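Alpha-1,3-glucanase (Bacillus circulans, PDB 5ZRU) hydrolyses the alpha-1,3-linkages of alpha-1,3-glucan, this chain being the GH87 catalytic unit of a longer enzyme that probably also binds carbohydrate. Local coordinates at residues D75-R80 with T146-G151; E139-M144 with W315-E320; E172-P177 with G251-N256. One frame throughout, in Å; residues are numbered along the deposited sequence.

Interaction 1 of 3, residues D75-R80 with T146-G151; sequences DGVTMR and TPLQPG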
loop_
_atom_site.group_PDB
_atom_site.type_symbol
_atom_site.label_atom_id
_atom_site.label_comp_id
_atom_site.label_asym_id
_atom_site.label_seq_id
_atom_site.Cartn_x
_atom_site.Cartn_y
_atom_site.Cartn_z
ATOM N N ASP A 75 12.774 0.441 -20.439
ATOM C CA ASP A 75 13.995 0.082 -19.732
ATOM C C ASP A 75 13.830 0.014 -18.216
ATOM O O ASP A 75 14.786 -0.355 -17.528
ATOM C CB ASP A 75 15.142 1.044 -20.094
ATOM C CG ASP A 75 14.707 2.504 -20.201
ATOM O OD1 ASP A 75 13.503 2.802 -20.303
ATOM O OD2 ASP A 75 15.606 3.373 -20.201
ATOM N N GLY A 76 12.659 0.340 -17.673
ATOM C CA GLY A 76 12.413 0.231 -16.246
ATOM C C GLY A 76 11.649 -1.031 -15.917
ATOM O O GLY A 76 10.554 -1.255 -16.434
ATOM N N VAL A 77 12.240 -1.881 -15.072
ATOM C CA VAL A 77 11.628 -3.152 -14.705
ATOM C C VAL A 77 11.449 -3.206 -13.193
ATOM O O VAL A 77 12.399 -2.966 -12.445
ATOM C CB VAL A 77 12.456 -4.365 -15.173
ATOM C CG1 VAL A 77 11.691 -5.660 -14.865
ATOM C CG2 VAL A 77 12.774 -4.266 -16.674
ATOM N N THR A 78 10.248 -3.566 -12.756
ATOM C CA THR A 78 9.972 -3.878 -11.360
ATOM C C THR A 78 9.581 -5.345 -11.284
ATOM O O THR A 78 8.884 -5.851 -12.167
ATOM C CB THR A 78 8.848 -3.001 -10.794
ATOM O OG1 THR A 78 9.163 -1.625 -11.024
ATOM C CG2 THR A 78 8.693 -3.227 -9.297
ATOM N N MET A 79 10.069 -6.041 -10.262
ATOM C CA MET A 79 9.766 -7.459 -10.092
ATOM C C MET A 79 9.204 -7.681 -8.698
ATOM O O MET A 79 9.807 -7.247 -7.711
ATOM C CB MET A 79 11.012 -8.333 -10.297
ATOM C CG MET A 79 10.734 -9.838 -10.046
ATOM S SD MET A 79 12.167 -10.886 -10.405
ATOM C CE MET A 79 13.298 -10.335 -9.130
ATOM N N ARG A 80 8.057 -8.354 -8.616
ATOM C CA ARG A 80 7.526 -8.820 -7.340
ATOM C C ARG A 80 7.926 -10.279 -7.169
ATOM O O ARG A 80 7.636 -11.114 -8.039
ATOM C CB ARG A 80 6.011 -8.645 -7.259
ATOM C CG ARG A 80 5.445 -8.942 -5.866
ATOM C CD ARG A 80 4.010 -8.466 -5.754
ATOM N NE ARG A 80 3.512 -8.558 -4.383
ATOM C CZ ARG A 80 2.779 -9.563 -3.916
ATOM N NH1 ARG A 80 2.447 -10.583 -4.706
ATOM N NH2 ARG A 80 2.367 -9.542 -2.652
ATOM N N THR A 146 19.408 -0.915 -22.444
ATOM C CA THR A 146 18.624 -0.438 -23.572
ATOM C C THR A 146 17.179 -0.863 -23.364
ATOM O O THR A 146 16.918 -1.901 -22.748
ATOM C CB THR A 146 19.135 -0.988 -24.915
ATOM O OG1 THR A 146 18.933 -2.403 -24.957
ATOM C CG2 THR A 146 20.625 -0.688 -25.096
ATOM N N PRO A 147 16.223 -0.084 -23.866
ATOM C CA PRO A 147 14.813 -0.429 -23.649
ATOM C C PRO A 147 14.446 -1.763 -24.288
ATOM O O PRO A 147 14.874 -2.086 -25.399
ATOM C CB PRO A 147 14.055 0.732 -24.309
ATOM C CG PRO A 147 15.029 1.860 -24.352
ATOM C CD PRO A 147 16.376 1.203 -24.562
ATOM N N LEU A 148 13.644 -2.536 -23.563
ATOM C CA LEU A 148 12.990 -3.703 -24.129
ATOM C C LEU A 148 12.005 -3.280 -25.211
ATOM O O LEU A 148 11.274 -2.295 -25.060
ATOM C CB LEU A 148 12.259 -4.472 -23.027
ATOM C CG LEU A 148 13.163 -5.027 -21.928
ATOM C CD1 LEU A 148 12.390 -5.235 -20.630
ATOM C CD2 LEU A 148 13.815 -6.334 -22.379
ATOM N N GLN A 149 11.978 -4.035 -26.302
ATOM C CA GLN A 149 11.134 -3.753 -27.451
ATOM C C GLN A 149 10.165 -4.906 -27.687
ATOM O O GLN A 149 10.444 -6.046 -27.299
ATOM C CB GLN A 149 11.985 -3.544 -28.714
ATOM C CG GLN A 149 13.188 -2.635 -28.527
ATOM C CD GLN A 149 13.005 -1.287 -29.187
ATOM O OE1 GLN A 149 11.919 -0.705 -29.144
ATOM N NE2 GLN A 149 14.066 -0.784 -29.812
ATOM N N PRO A 150 9.019 -4.647 -28.319
ATOM C CA PRO A 150 8.097 -5.739 -28.662
ATOM C C PRO A 150 8.821 -6.891 -29.348
ATOM O O PRO A 150 9.656 -6.688 -30.232
ATOM C CB PRO A 150 7.089 -5.062 -29.596
ATOM C CG PRO A 150 7.069 -3.633 -29.125
ATOM C CD PRO A 150 8.481 -3.325 -28.699
ATOM N N GLY A 151 8.526 -8.111 -28.909
ATOM C CA GLY A 151 9.203 -9.285 -29.401
ATOM C C GLY A 151 10.412 -9.714 -28.597
ATOM O O GLY A 151 10.825 -10.876 -28.701
#
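Asp75 meets Pro147 at the start of the contact, carbon against carbon: Asp75 CB lies 3.9 Å from Pro147 CA, and CG of Asp75 comes to 4.2 Å from CG of the proline ring. The chains are so close here that the CA atoms of Asp75 and Pro147 are 4.0 Å apart, yet no hydrogen bond joins the two segments. One step deeper, Val77 and Leu148 touch by single methyls, CG2 of Val77 at 4.1 Å from CD1 of Leu148, with the two side chains crossing at about a right angle. Val77 holds CG1 anti to its backbone N (chi1 -175°), which leaves CG2 as the branch that reaches the leucine. Leu148 starts off across the contact rather than into it, and its end turns back toward the valine.

The polar end of Asp75 is occupied outside the two segments. With chi1 at 40°, CG sits between the backbone N and the carbonyl carbon, and OD1 accepts a hydrogen bond from the backbone N of Val176. The main chain of Asp75 pairs with Met144, and Gly76 pairs with Glu174. Asp75 and Gly76 together face Glu174 in a classic beta bulge, just where the chain turns a corner into strand 76-82. Further out, Val77 rests on Trp142, and Leu148 on Ile173, Ile68 and Ile154, so the apolar end of this contact runs into the protein interior while Pro147 stays at the surface.

Thr146 is a second corner, where the chain leaves strand 132-144 for the short strand 147-148. Chain corners passing between two antiparallel sheets, with aliphatic side chains packed between them, fit a beta-sandwich, consistent with the galactose-binding-like family of catalytic domain D1.

Interaction 2 of 3, residues E139-M144 with W315-E320; sequences EVHWKM and WVEHFE. With PE5 (3,6,9,12,15,18,21,24-octaoxahexacosan-1-ol), chain C.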
loop_
_atom_site.group_PDB
_atom_site.type_symbol
_atom_site.label_atom_id
_atom_site.label_comp_id
_atom_site.label_asym_id
_atom_site.label_seq_id
_atom_site.Cartn_x
_atom_site.Cartn_y
_atom_site.Cartn_z
ATOM N N GLU A 139 9.465 -6.392 -3.529
ATOM C CA GLU A 139 9.760 -5.924 -4.877
ATOM C C GLU A 139 11.183 -5.397 -4.955
ATOM O O GLU A 139 11.772 -4.995 -3.945
ATOM C CB GLU A 139 8.775 -4.826 -5.325
ATOM C CG GLU A 139 7.361 -5.350 -5.483
ATOM C CD GLU A 139 6.401 -4.311 -6.018
ATOM O OE1 GLU A 139 6.828 -3.185 -6.336
ATOM O OE2 GLU A 139 5.210 -4.625 -6.096
ATOM N N VAL A 140 11.739 -5.449 -6.167
ATOM C CA VAL A 140 12.954 -4.728 -6.525
ATOM C C VAL A 140 12.699 -4.111 -7.889
ATOM O O VAL A 140 11.783 -4.513 -8.608
ATOM C CB VAL A 140 14.226 -5.612 -6.571
ATOM C CG1 VAL A 140 14.621 -6.067 -5.167
ATOM C CG2 VAL A 140 14.020 -6.819 -7.488
ATOM N N HIS A 141 13.502 -3.107 -8.238
ATOM C CA HIS A 141 13.426 -2.555 -9.585
ATOM C C HIS A 141 14.830 -2.246 -10.079
ATOM O O HIS A 141 15.763 -2.072 -9.294
ATOM C CB HIS A 141 12.511 -1.313 -9.658
ATOM C CG HIS A 141 12.991 -0.128 -8.869
ATOM N ND1 HIS A 141 12.793 -0.005 -7.509
ATOM C CD2 HIS A 141 13.615 1.012 -9.262
ATOM C CE1 HIS A 141 13.294 1.147 -7.095
ATOM N NE2 HIS A 141 13.803 1.780 -8.138
ATOM N N TRP A 142 14.977 -2.211 -11.402
ATOM C CA TRP A 142 16.269 -1.921 -12.014
ATOM C C TRP A 142 16.019 -1.356 -13.403
ATOM O O TRP A 142 14.915 -1.450 -13.938
ATOM C CB TRP A 142 17.157 -3.174 -12.079
ATOM C CG TRP A 142 16.610 -4.272 -12.979
ATOM C CD1 TRP A 142 16.842 -4.424 -14.316
ATOM C CD2 TRP A 142 15.746 -5.352 -12.598
ATOM N NE1 TRP A 142 16.180 -5.530 -14.792
ATOM C CE2 TRP A 142 15.504 -6.123 -13.758
ATOM C CE3 TRP A 142 15.165 -5.750 -11.387
ATOM C CZ2 TRP A 142 14.700 -7.259 -13.746
ATOM C CZ3 TRP A 142 14.360 -6.883 -11.375
ATOM C CH2 TRP A 142 14.142 -7.631 -12.547
ATOM N N LYS A 143 17.064 -0.770 -13.984
ATOM C CA LYS A 143 16.994 -0.209 -15.326
ATOM C C LYS A 143 17.853 -1.038 -16.269
ATOM O O LYS A 143 18.964 -1.444 -15.913
ATOM C CB LYS A 143 17.461 1.249 -15.353
ATOM C CG LYS A 143 16.500 2.219 -14.705
ATOM C CD LYS A 143 17.004 3.651 -14.793
ATOM C CE LYS A 143 18.250 3.868 -13.947
ATOM N NZ LYS A 143 18.591 5.328 -13.862
ATOM N N MET A 144 17.324 -1.296 -17.458
ATOM C CA MET A 144 18.054 -2.000 -18.502
ATOM C C MET A 144 18.953 -1.025 -19.256
ATOM O O MET A 144 18.652 0.166 -19.360
ATOM C CB MET A 144 17.075 -2.655 -19.479
ATOM C CG MET A 144 16.005 -3.497 -18.808
ATOM S SD MET A 144 16.752 -4.878 -17.934
ATOM C CE MET A 144 17.462 -5.794 -19.288
ATOM N N TRP A 315 8.269 7.248 -4.875
ATOM C CA TRP A 315 8.276 5.790 -4.819
ATOM C C TRP A 315 8.916 5.443 -3.481
ATOM O O TRP A 315 10.105 5.710 -3.282
ATOM C CB TRP A 315 9.066 5.220 -5.998
ATOM C CG TRP A 315 8.938 3.740 -6.237
ATOM C CD1 TRP A 315 8.383 2.808 -5.402
ATOM C CD2 TRP A 315 9.381 3.028 -7.399
ATOM N NE1 TRP A 315 8.446 1.558 -5.985
ATOM C CE2 TRP A 315 9.053 1.672 -7.211
ATOM C CE3 TRP A 315 10.025 3.411 -8.587
ATOM C CZ2 TRP A 315 9.351 0.690 -8.166
ATOM C CZ3 TRP A 315 10.310 2.435 -9.542
ATOM C CH2 TRP A 315 9.967 1.094 -9.326
ATOM N N VAL A 316 8.133 4.916 -2.536
ATOM C CA VAL A 316 8.635 4.671 -1.183
ATOM C C VAL A 316 8.249 3.267 -0.744
ATOM O O VAL A 316 7.127 2.808 -0.992
ATOM C CB VAL A 316 8.137 5.721 -0.162
ATOM C CG1 VAL A 316 8.642 7.103 -0.554
ATOM C CG2 VAL A 316 6.609 5.694 -0.035
ATOM N N GLU A 317 9.194 2.572 -0.111
ATOM C CA GLU A 317 8.925 1.213 0.327
ATOM C C GLU A 317 9.764 0.867 1.549
ATOM O O GLU A 317 10.798 1.481 1.818
ATOM C CB GLU A 317 9.172 0.190 -0.799
ATOM C CG GLU A 317 10.530 0.213 -1.452
ATOM C CD GLU A 317 10.629 -0.748 -2.653
ATOM O OE1 GLU A 317 9.661 -1.492 -2.925
ATOM O OE2 GLU A 317 11.682 -0.749 -3.324
ATOM N N HIS A 318 9.291 -0.149 2.278
ATOM C CA HIS A 318 9.986 -0.755 3.410
ATOM C C HIS A 318 10.027 0.143 4.639
ATOM O O HIS A 318 10.841 -0.077 5.546
ATOM C CB HIS A 318 11.403 -1.197 3.020
ATOM C CG HIS A 318 11.433 -2.070 1.810
ATOM N ND1 HIS A 318 12.415 -1.979 0.847
ATOM C CD2 HIS A 318 10.593 -3.052 1.403
ATOM C CE1 HIS A 318 12.177 -2.866 -0.105
ATOM N NE2 HIS A 318 11.079 -3.531 0.212
ATOM N N PHE A 319 9.153 1.137 4.716
ATOM C CA PHE A 319 9.073 1.949 5.924
ATOM C C PHE A 319 8.024 1.377 6.866
ATOM O O PHE A 319 7.307 0.434 6.535
ATOM C CB PHE A 319 8.773 3.407 5.561
ATOM C CG PHE A 319 9.919 4.084 4.856
ATOM C CD1 PHE A 319 10.934 4.688 5.586
ATOM C CD2 PHE A 319 10.010 4.060 3.475
ATOM C CE1 PHE A 319 12.015 5.287 4.945
ATOM C CE2 PHE A 319 11.076 4.660 2.818
ATOM C CZ PHE A 319 12.092 5.269 3.556
ATOM N N GLU A 320 7.948 1.950 8.068
ATOM C CA GLU A 320 6.909 1.553 9.010
ATOM C C GLU A 320 5.534 1.775 8.402
ATOM O O GLU A 320 4.680 0.884 8.413
ATOM C CB GLU A 320 7.058 2.353 10.304
ATOM C CG GLU A 320 5.945 2.130 11.311
ATOM C CD GLU A 320 6.041 3.087 12.480
ATOM O OE1 GLU A 320 6.800 4.076 12.375
ATOM O OE2 GLU A 320 5.360 2.855 13.497
HETATM C C48 PE5 C . 21.039 -0.548 3.288
HETATM C C50 PE5 C . 19.832 -1.468 3.500
HETATM O O1 PE5 C . 20.239 -2.810 3.482
HETATM C C1 PE5 C . 19.222 -3.740 3.739
HETATM C C2 PE5 C . 19.719 -5.169 3.500
HETATM O O2 PE5 C . 20.027 -5.342 2.146
HETATM C C3 PE5 C . 20.632 -6.558 1.809
HETATM C C4 PE5 C . 20.969 -6.570 0.312
HETATM O O3 PE5 C . 19.808 -6.337 -0.441
HETATM C C5 PE5 C . 19.942 -6.406 -1.835
HETATM C C6 PE5 C . 19.281 -5.190 -2.502
HETATM O O4 PE5 C . 17.920 -5.410 -2.771
HETATM C C7 PE5 C . 17.063 -4.321 -2.537
HETATM C C8 PE5 C . 17.567 -3.074 -3.267
HETATM O O5 PE5 C . 16.932 -1.947 -2.751
HETATM C C9 PE5 C . 17.491 -0.723 -3.144
HETATM C C10 PE5 C . 16.577 -0.079 -4.177
HETATM O O6 PE5 C . 17.315 0.222 -5.323
HETATM C C11 PE5 C . 16.555 0.376 -6.485
HETATM C C12 PE5 C . 17.463 0.407 -7.706
HETATM O O7 PE5 C . 17.292 1.654 -8.304
HETATM C C13 PE5 C . 17.269 1.644 -9.702
HETATM C C14 PE5 C . 17.711 3.019 -10.196
HETATM O O8 PE5 C . 18.699 3.498 -9.328
HETATM C C15 PE5 C . 19.175 4.791 -9.596
HETATM C C16 PE5 C . 20.669 4.722 -9.945
HETATM O O52 PE5 C . 21.452 5.213 -8.893
HETATM O O HOH W 1 13.364 -2.740 -3.467
HETATM O O HOH W 2 8.551 -1.455 -5.541
HETATM O O HOH W 3 11.213 -1.621 -5.924
#
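The His141 and Trp315 rings lie face to face, approaching from opposite directions, one from each segment. The centroid of the imidazole is 3.9 Å from that of the indole six-membered ring, and the planes are 22° apart. The overlap is offset: Trp315 CH2 sits 3.3 Å from His141 CG, toward the rim of the imidazole. A chi1 of 64° places CG of His141 between its backbone N and carbonyl carbon, turning the ring over the tryptophan. The other imidazole face is covered by the bound polyether, whose C11 is 3.4 Å from His141 CE1.

The strand carrying His141 belongs to an antiparallel sheet of the D1 beta-sandwich, while Trp315 and Glu317 stand on strand 310-317 of the parallel beta-helix of D2. The stack is thus a buried junction between the two domains, and water fills the polar part of it. Water 3, in the plane of the imidazole at its edge, is 2.8 Å from His141 ND1 and donates to Glu317 OE2. Water 2 accepts from Trp315 NE1 at 3.0 Å and gives its protons to Glu139 OE1 and Glu317 OE1. These two carboxylate oxygens are 4.7 Å apart, and their mutual repulsion is probably eased by this water and by Arg347 and Arg371, which form salt bridges with Glu139. Tyr283 and Asn348 hydrogen-bond to Glu317. With an alanine in place of His141, the Trp315 face would probably lose its stacking partner, and water 3 its ND1 contact. His318 turns its ring edge toward Glu139 O while stacking on Tyr114.

Interaction 3 of 3, residues E172-P177 with G251-N256; sequences EIEAVP and GIWHTN. With PE5 (3,6,9,12,15,18,21,24-octaoxahexacosan-1-ol), chain C.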
loop_
_atom_site.group_PDB
_atom_site.type_symbol
_atom_site.label_atom_id
_atom_site.label_comp_id
_atom_site.label_asym_id
_atom_site.label_seq_id
_atom_site.Cartn_x
_atom_site.Cartn_y
_atom_site.Cartn_z
ATOM N N GLU A 172 6.666 -5.617 -13.956
ATOM C CA GLU A 172 6.044 -4.425 -14.517
ATOM C C GLU A 172 7.120 -3.647 -15.261
ATOM O O GLU A 172 8.222 -3.455 -14.741
ATOM C CB GLU A 172 5.374 -3.582 -13.420
ATOM C CG GLU A 172 4.056 -4.201 -12.971
ATOM C CD GLU A 172 3.437 -3.546 -11.744
ATOM O OE1 GLU A 172 4.140 -2.816 -11.024
ATOM O OE2 GLU A 172 2.231 -3.768 -11.509
ATOM N N ILE A 173 6.830 -3.258 -16.499
ATOM C CA ILE A 173 7.852 -2.753 -17.410
ATOM C C ILE A 173 7.376 -1.427 -17.978
ATOM O O ILE A 173 6.223 -1.311 -18.406
ATOM C CB ILE A 173 8.151 -3.766 -18.536
ATOM C CG1 ILE A 173 8.646 -5.086 -17.942
ATOM C CG2 ILE A 173 9.203 -3.222 -19.491
ATOM C CD1 ILE A 173 8.936 -6.183 -18.977
ATOM N N GLU A 174 8.256 -0.428 -17.972
ATOM C CA GLU A 174 7.876 0.914 -18.389
ATOM C C GLU A 174 9.068 1.605 -19.032
ATOM O O GLU A 174 10.224 1.284 -18.742
ATOM C CB GLU A 174 7.378 1.745 -17.197
ATOM C CG GLU A 174 8.437 2.002 -16.147
ATOM C CD GLU A 174 7.837 2.464 -14.839
ATOM O OE1 GLU A 174 7.447 1.592 -14.032
ATOM O OE2 GLU A 174 7.746 3.690 -14.625
ATOM N N ALA A 175 8.774 2.566 -19.905
ATOM C CA ALA A 175 9.823 3.419 -20.447
ATOM C C ALA A 175 10.215 4.448 -19.396
ATOM O O ALA A 175 9.359 5.033 -18.731
ATOM C CB ALA A 175 9.350 4.112 -21.725
ATOM N N VAL A 176 11.513 4.654 -19.230
ATOM C CA VAL A 176 12.033 5.550 -18.201
ATOM C C VAL A 176 12.384 6.880 -18.859
ATOM O O VAL A 176 13.232 6.902 -19.763
ATOM C CB VAL A 176 13.262 4.953 -17.506
ATOM C CG1 VAL A 176 13.900 6.000 -16.603
ATOM C CG2 VAL A 176 12.872 3.708 -16.716
ATOM N N PRO A 177 11.782 7.989 -18.443
ATOM C CA PRO A 177 12.207 9.286 -18.974
ATOM C C PRO A 177 13.583 9.651 -18.443
ATOM O O PRO A 177 14.024 9.178 -17.390
ATOM C CB PRO A 177 11.128 10.257 -18.470
ATOM C CG PRO A 177 10.577 9.609 -17.243
ATOM C CD PRO A 177 10.730 8.115 -17.414
ATOM N N GLY A 251 13.821 12.127 -10.578
ATOM C CA GLY A 251 12.885 11.112 -11.037
ATOM C C GLY A 251 12.935 9.867 -10.169
ATOM O O GLY A 251 13.973 9.511 -9.606
ATOM N N ILE A 252 11.790 9.184 -10.059
ATOM C CA ILE A 252 11.768 7.968 -9.244
ATOM C C ILE A 252 12.708 6.900 -9.787
ATOM O O ILE A 252 13.075 5.974 -9.054
ATOM C CB ILE A 252 10.335 7.401 -9.104
ATOM C CG1 ILE A 252 9.786 6.930 -10.464
ATOM C CG2 ILE A 252 9.423 8.427 -8.434
ATOM C CD1 ILE A 252 8.405 6.232 -10.364
ATOM N N TRP A 253 13.110 6.996 -11.054
ATOM C CA TRP A 253 14.054 6.051 -11.636
ATOM C C TRP A 253 15.498 6.538 -11.576
ATOM O O TRP A 253 16.389 5.840 -12.069
ATOM C CB TRP A 253 13.666 5.751 -13.099
ATOM C CG TRP A 253 12.455 4.835 -13.198
ATOM C CD1 TRP A 253 11.156 5.202 -13.429
ATOM C CD2 TRP A 253 12.447 3.408 -13.037
ATOM N NE1 TRP A 253 10.342 4.087 -13.428
ATOM C CE2 TRP A 253 11.110 2.976 -13.187
ATOM C CE3 TRP A 253 13.441 2.454 -12.774
ATOM C CZ2 TRP A 253 10.741 1.627 -13.094
ATOM C CZ3 TRP A 253 13.071 1.099 -12.685
ATOM C CH2 TRP A 253 11.733 0.708 -12.843
ATOM N N HIS A 254 15.748 7.722 -11.018
ATOM C CA HIS A 254 17.080 8.317 -11.072
ATOM C C HIS A 254 17.632 8.704 -9.712
ATOM O O HIS A 254 18.834 8.544 -9.481
ATOM C CB HIS A 254 17.065 9.551 -11.996
ATOM C CG HIS A 254 16.737 9.219 -13.418
ATOM N ND1 HIS A 254 17.663 8.685 -14.288
ATOM C CD2 HIS A 254 15.582 9.324 -14.115
ATOM C CE1 HIS A 254 17.093 8.481 -15.463
ATOM N NE2 HIS A 254 15.832 8.864 -15.386
ATOM N N THR A 255 16.793 9.205 -8.804
ATOM C CA THR A 255 17.237 9.705 -7.509
ATOM C C THR A 255 16.750 8.761 -6.417
ATOM O O THR A 255 15.537 8.627 -6.217
ATOM C CB THR A 255 16.706 11.119 -7.260
ATOM O OG1 THR A 255 17.270 12.024 -8.221
ATOM C CG2 THR A 255 17.070 11.580 -5.856
ATOM N N ASN A 256 17.694 8.121 -5.708
ATOM C CA ASN A 256 17.405 7.181 -4.624
ATOM C C ASN A 256 17.897 7.762 -3.305
ATOM O O ASN A 256 19.085 8.081 -3.168
ATOM C CB ASN A 256 18.084 5.824 -4.845
ATOM C CG ASN A 256 17.497 5.041 -6.009
ATOM O OD1 ASN A 256 16.586 5.501 -6.682
ATOM N ND2 ASN A 256 18.036 3.848 -6.252
HETATM C C48 PE5 C . 21.039 -0.548 3.288
HETATM C C50 PE5 C . 19.832 -1.468 3.500
HETATM O O1 PE5 C . 20.239 -2.810 3.482
HETATM C C1 PE5 C . 19.222 -3.740 3.739
HETATM C C2 PE5 C . 19.719 -5.169 3.500
HETATM O O2 PE5 C . 20.027 -5.342 2.146
HETATM C C3 PE5 C . 20.632 -6.558 1.809
HETATM C C4 PE5 C . 20.969 -6.570 0.312
HETATM O O3 PE5 C . 19.808 -6.337 -0.441
HETATM C C5 PE5 C . 19.942 -6.406 -1.835
HETATM C C6 PE5 C . 19.281 -5.190 -2.502
HETATM O O4 PE5 C . 17.920 -5.410 -2.771
HETATM C C7 PE5 C . 17.063 -4.321 -2.537
HETATM C C8 PE5 C . 17.567 -3.074 -3.267
HETATM O O5 PE5 C . 16.932 -1.947 -2.751
HETATM C C9 PE5 C . 17.491 -0.723 -3.144
HETATM C C10 PE5 C . 16.577 -0.079 -4.177
HETATM O O6 PE5 C . 17.315 0.222 -5.323
HETATM C C11 PE5 C . 16.555 0.376 -6.485
HETATM C C12 PE5 C . 17.463 0.407 -7.706
HETATM O O7 PE5 C . 17.292 1.654 -8.304
HETATM C C13 PE5 C . 17.269 1.644 -9.702
HETATM C C14 PE5 C . 17.711 3.019 -10.196
HETATM O O8 PE5 C . 18.699 3.498 -9.328
HETATM C C15 PE5 C . 19.175 4.791 -9.596
HETATM C C16 PE5 C . 20.669 4.722 -9.945
HETATM O O52 PE5 C . 21.452 5.213 -8.893
#
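Glu174 and Trp253 are joined by a hydrogen bond from Trp253 NE1 to Glu174 OE2, 2.9 Å long with an N-H...O angle of 153°. The indole N-H comes from above the carboxylate, whose plane is 74° from that of the ring. The same OE2 also forms a salt bridge with Arg345, so two partners grip this oxygen.

The second bond has the same direction but ends on the backbone: His254 NE2 donates to Pro177 O at 2.7 Å, nearly straight at 166°, the donor in the carbonyl plane and the acceptor in the ring plane. Between the two bonds Val176 fills the apolar part: CG2 lies over the five-membered ring of Trp253, 3.7 Å from its centroid, and CG1 packs 3.5 Å from Trp253 CB.

Within 251-256, Gly251 O accepts from both His254 N and Thr255 N. Trp253 O is taken by Lys143 NZ, and Asn256 ND2 donates to the polyether O7 at 3.1 Å. The arrangement fastens the end of the last D1 sandwich strand to the turn leading into strand 255-259 of the D2 parallel beta-helix, a fold typical of pectin-lyase-like proteins.

From the N terminus, segment 75-80 opens interaction 1, which closes at 146-151 within the D1 sandwich. Before it closes, segment 139-144 has opened interaction 2, so these two cross; interaction 2 closes only at 315-320, well into the beta-helix. Interaction 3 starts at 172-177, after interaction 1 is complete, and closes at 251-256, wholly within the span of interaction 2. Strand 76-82 lies between strands 132-144 and 166-174, so segment 75-80 is flanked in one sheet by the strands that carry 139-144 and the start of 172-177. Interactions 2 and 3 then tie this sheet to the parallel beta-helix, meeting where Trp253 sets its ring edge-to-face with His141 and Trp315.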